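Local coordinates for protein ricin B lectin (Clostridium thermocellum, PDB 3VSF) that probably hydrolyses beta-1,3-galactans from the chain end, joining a family 43 glycoside hydrolase domain to a galactose-binding beta-trefoil module, at residues H136-R147 with L179-C187. Sequence-based numbering, arbitrary orientation.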
loop_
_atom_site.group_PDB
_atom_site.type_symbol
_atom_site.label_atom_id
_atom_site.label_comp_id
_atom_site.label_asym_id
_atom_site.label_seq_id
_atom_site.Cartn_x
_atom_site.Cartn_y
_atom_site.Cartn_z
ATOM N N HIS A 136 -9.093 12.490 -14.132
ATOM C CA HIS A 136 -10.543 12.342 -14.131
ATOM C C HIS A 136 -11.197 13.717 -14.053
ATOM O O HIS A 136 -10.872 14.515 -13.173
ATOM C CB HIS A 136 -10.984 11.478 -12.949
ATOM C CG HIS A 136 -12.469 11.332 -12.824
ATOM N ND1 HIS A 136 -13.089 11.031 -11.629
ATOM C CD2 HIS A 136 -13.457 11.440 -13.742
ATOM C CE1 HIS A 136 -14.394 10.963 -11.817
ATOM N NE2 HIS A 136 -14.644 11.207 -13.090
ATOM N N TRP A 137 -12.118 13.992 -14.972
ATOM C CA TRP A 137 -12.750 15.307 -15.044
ATOM C C TRP A 137 -14.241 15.254 -14.720
ATOM O O TRP A 137 -14.946 14.337 -15.141
ATOM C CB TRP A 137 -12.537 15.924 -16.429
ATOM C CG TRP A 137 -12.943 17.365 -16.517
ATOM C CD1 TRP A 137 -12.149 18.455 -16.303
ATOM C CD2 TRP A 137 -14.241 17.875 -16.844
ATOM N NE1 TRP A 137 -12.872 19.609 -16.475
ATOM C CE2 TRP A 137 -14.159 19.281 -16.808
ATOM C CE3 TRP A 137 -15.466 17.280 -17.161
ATOM C CZ2 TRP A 137 -15.254 20.100 -17.079
ATOM C CZ3 TRP A 137 -16.551 18.095 -17.430
ATOM C CH2 TRP A 137 -16.437 19.489 -17.387
ATOM N N GLU A 138 -14.710 16.247 -13.970
ATOM C CA GLU A 138 -16.125 16.363 -13.630
ATOM C C GLU A 138 -16.582 17.820 -13.668
ATOM O O GLU A 138 -15.761 18.735 -13.687
ATOM C CB GLU A 138 -16.409 15.750 -12.257
ATOM C CG GLU A 138 -16.290 14.233 -12.214
ATOM C CD GLU A 138 -17.326 13.538 -13.080
ATOM O OE1 GLU A 138 -17.224 12.306 -13.258
ATOM O OE2 GLU A 138 -18.246 14.221 -13.579
ATOM N N ASN A 139 -17.895 18.026 -13.673
ATOM C CA ASN A 139 -18.467 19.365 -13.803
ATOM C C ASN A 139 -18.132 20.317 -12.659
ATOM O O ASN A 139 -17.904 21.504 -12.879
ATOM C CB ASN A 139 -19.986 19.286 -13.968
ATOM C CG ASN A 139 -20.399 18.840 -15.353
ATOM O OD1 ASN A 139 -19.667 19.033 -16.324
ATOM N ND2 ASN A 139 -21.581 18.242 -15.455
ATOM N N GLY A 140 -18.110 19.793 -11.439
ATOM C CA GLY A 140 -17.987 20.631 -10.261
ATOM C C GLY A 140 -19.374 20.917 -9.725
ATOM O O GLY A 140 -19.540 21.503 -8.656
ATOM N N ILE A 141 -20.375 20.496 -10.491
ATOM C CA ILE A 141 -21.770 20.613 -10.091
ATOM C C ILE A 141 -22.329 19.223 -9.820
ATOM O O ILE A 141 -23.194 19.042 -8.962
ATOM C CB ILE A 141 -22.612 21.291 -11.188
ATOM C CG1 ILE A 141 -22.129 22.726 -11.422
ATOM C CG2 ILE A 141 -24.086 21.281 -10.816
ATOM C CD1 ILE A 141 -22.268 23.622 -10.208
ATOM N N ASN A 142 -21.821 18.241 -10.556
ATOM C CA ASN A 142 -22.247 16.856 -10.395
ATOM C C ASN A 142 -21.207 15.883 -10.942
ATOM O O ASN A 142 -20.082 16.275 -11.251
ATOM C CB ASN A 142 -23.594 16.629 -11.083
ATOM C CG ASN A 142 -23.524 16.831 -12.584
ATOM O OD1 ASN A 142 -22.523 17.315 -13.111
ATOM N ND2 ASN A 142 -24.594 16.465 -13.280
ATOM N N TYR A 143 -21.590 14.617 -11.060
ATOM C CA TYR A 143 -20.693 13.587 -11.567
ATOM C C TYR A 143 -21.270 12.884 -12.792
ATOM O O TYR A 143 -20.991 11.711 -13.034
ATOM C CB TYR A 143 -20.376 12.564 -10.473
ATOM C CG TYR A 143 -19.204 12.945 -9.596
ATOM C CD1 TYR A 143 -17.978 12.304 -9.726
ATOM C CD2 TYR A 143 -19.320 13.948 -8.641
ATOM C CE1 TYR A 143 -16.902 12.648 -8.929
ATOM C CE2 TYR A 143 -18.249 14.298 -7.839
ATOM C CZ TYR A 143 -17.043 13.646 -7.988
ATOM O OH TYR A 143 -15.972 13.989 -7.194
ATOM N N GLY A 144 -22.073 13.610 -13.563
ATOM C CA GLY A 144 -22.680 13.057 -14.759
ATOM C C GLY A 144 -21.702 12.953 -15.912
ATOM O O GLY A 144 -21.829 12.079 -16.770
ATOM N N GLN A 145 -20.721 13.849 -15.931
ATOM C CA GLN A 145 -19.716 13.865 -16.987
ATOM C C GLN A 145 -18.513 13.008 -16.610
ATOM O O GLN A 145 -17.441 13.529 -16.299
ATOM C CB GLN A 145 -19.265 15.298 -17.275
ATOM C CG GLN A 145 -20.399 16.257 -17.601
ATOM C CD GLN A 145 -21.106 15.913 -18.898
ATOM O OE1 GLN A 145 -20.512 15.339 -19.810
ATOM N NE2 GLN A 145 -22.385 16.263 -18.984
ATOM N N ALA A 146 -18.694 11.692 -16.634
ATOM C CA ALA A 146 -17.609 10.771 -16.327
ATOM C C ALA A 146 -16.653 10.680 -17.508
ATOM O O ALA A 146 -16.758 9.775 -18.335
ATOM C CB ALA A 146 -18.159 9.400 -15.983
ATOM N N ARG A 147 -15.721 11.623 -17.584
ATOM C CA ARG A 147 -14.806 11.695 -18.716
ATOM C C ARG A 147 -13.352 11.784 -18.267
ATOM O O ARG A 147 -13.058 12.203 -17.146
ATOM C CB ARG A 147 -15.152 12.894 -19.602
ATOM C CG ARG A 147 -15.058 14.232 -18.888
ATOM C CD ARG A 147 -15.293 15.400 -19.832
ATOM N NE ARG A 147 -16.673 15.484 -20.297
ATOM C CZ ARG A 147 -17.224 16.587 -20.796
ATOM N NH1 ARG A 147 -16.514 17.703 -20.885
ATOM N NH2 ARG A 147 -18.487 16.578 -21.198
ATOM N N LEU A 179 -25.327 8.984 -21.950
ATOM C CA LEU A 179 -24.404 9.803 -22.730
ATOM C C LEU A 179 -23.557 8.974 -23.691
ATOM O O LEU A 179 -23.364 7.775 -23.484
ATOM C CB LEU A 179 -23.503 10.624 -21.803
ATOM C CG LEU A 179 -24.204 11.659 -20.919
ATOM C CD1 LEU A 179 -23.199 12.372 -20.026
ATOM C CD2 LEU A 179 -24.978 12.659 -21.767
ATOM N N PRO A 180 -23.055 9.614 -24.759
ATOM C CA PRO A 180 -22.174 8.950 -25.723
ATOM C C PRO A 180 -20.766 8.786 -25.164
ATOM O O PRO A 180 -20.229 9.720 -24.568
ATOM C CB PRO A 180 -22.162 9.923 -26.904
ATOM C CG PRO A 180 -22.397 11.254 -26.282
ATOM C CD PRO A 180 -23.348 11.006 -25.144
ATOM N N GLY A 181 -20.180 7.610 -25.358
ATOM C CA GLY A 181 -18.846 7.333 -24.860
ATOM C C GLY A 181 -18.860 6.646 -23.508
ATOM O O GLY A 181 -19.713 6.924 -22.665
ATOM N N TYR A 182 -17.907 5.742 -23.305
ATOM C CA TYR A 182 -17.783 5.019 -22.045
ATOM C C TYR A 182 -17.526 5.971 -20.883
ATOM O O TYR A 182 -16.757 6.924 -21.009
ATOM C CB TYR A 182 -16.642 4.005 -22.133
ATOM C CG TYR A 182 -16.906 2.850 -23.069
ATOM C CD1 TYR A 182 -18.143 2.220 -23.097
ATOM C CD2 TYR A 182 -15.919 2.390 -23.929
ATOM C CE1 TYR A 182 -18.387 1.162 -23.950
ATOM C CE2 TYR A 182 -16.153 1.333 -24.787
ATOM C CZ TYR A 182 -17.390 0.723 -24.794
ATOM O OH TYR A 182 -17.627 -0.330 -25.648
ATOM N N MET A 183 -18.172 5.711 -19.750
ATOM C CA MET A 183 -17.920 6.484 -18.541
ATOM C C MET A 183 -16.486 6.250 -18.080
ATOM O O MET A 183 -15.928 5.173 -18.283
ATOM C CB MET A 183 -18.902 6.101 -17.432
ATOM C CG MET A 183 -20.364 6.329 -17.787
ATOM S SD MET A 183 -21.482 6.102 -16.391
ATOM C CE MET A 183 -20.992 7.463 -15.336
ATOM N N SER A 184 -15.890 7.266 -17.464
ATOM C CA SER A 184 -14.505 7.175 -17.016
ATOM C C SER A 184 -14.274 7.996 -15.754
ATOM O O SER A 184 -14.100 9.214 -15.819
ATOM C CB SER A 184 -13.556 7.636 -18.123
ATOM O OG SER A 184 -12.214 7.660 -17.671
ATOM N N ARG A 185 -14.275 7.325 -14.606
ATOM C CA ARG A 185 -14.035 7.994 -13.331
ATOM C C ARG A 185 -12.635 7.698 -12.798
ATOM O O ARG A 185 -11.642 8.143 -13.374
ATOM C CB ARG A 185 -15.105 7.612 -12.306
ATOM C CG ARG A 185 -16.496 8.114 -12.662
ATOM C CD ARG A 185 -17.382 8.223 -11.432
ATOM N NE ARG A 185 -18.614 8.957 -11.708
ATOM C CZ ARG A 185 -19.793 8.388 -11.928
ATOM N NH1 ARG A 185 -19.910 7.066 -11.900
ATOM N NH2 ARG A 185 -20.860 9.138 -12.171
ATOM N N ASP A 186 -12.557 6.958 -11.695
ATOM C CA ASP A 186 -11.267 6.586 -11.121
ATOM C C ASP A 186 -10.387 5.942 -12.185
ATOM O O ASP A 186 -10.800 4.993 -12.850
ATOM C CB ASP A 186 -11.452 5.641 -9.932
ATOM C CG ASP A 186 -12.035 6.339 -8.718
ATOM O OD1 ASP A 186 -12.718 7.370 -8.895
ATOM O OD2 ASP A 186 -11.808 5.857 -7.588
ATOM N N CYS A 187 -9.173 6.460 -12.343
ATOM C CA CYS A 187 -8.309 6.037 -13.437
ATOM C C CYS A 187 -6.856 5.840 -13.015
ATOM O O CYS A 187 -6.489 6.086 -11.866
ATOM C CB CYS A 187 -8.366 7.059 -14.571
ATOM S SG CYS A 187 -7.748 8.690 -14.104
#
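At an interblade junction of the five-bladed beta-propeller of family 43, Arg-185, just before the blade that starts with strand 187-191, packs on His-136 of strand 131-138 and reaches the 139-146 loop that leads on to strand 147-153 of the preceding blade. Arg-185 CA sits over one face of the His-136 imidazole, 3.3 Å from the ring centroid, a CH-pi contact that CB and CG continue past CE1 and NE2. With the chain extended from CG to NE (chi3 168°), the guanidinium reaches the loop, where Arg-185 NH2 gives a hydrogen bond of 2.7 Å to Tyr-143 O, while Ala-146 CB lies over one guanidinium face, offset toward its rim. Glu-138 OE1 serves both groups: it accepts a hydrogen bond from His-136 NE2 at 2.8 Å, on its anti side, and forms a long salt bridge to Arg-185 NE at 3.9 Å. The imidazole is thus probably restrained in its rotation as well as covered. Nearby, Ser-184 N donates to Ala-146 O (2.8 Å) from above the carbonyl plane, and Met-183 CE packs on Ala-146 CB at 3.5 Å. Ser-201 ties the Ser-184 hydroxyl to its own blade, whereas Arg-119 pairs with Asp-186 across the two antiparallel four-stranded blades of the propeller.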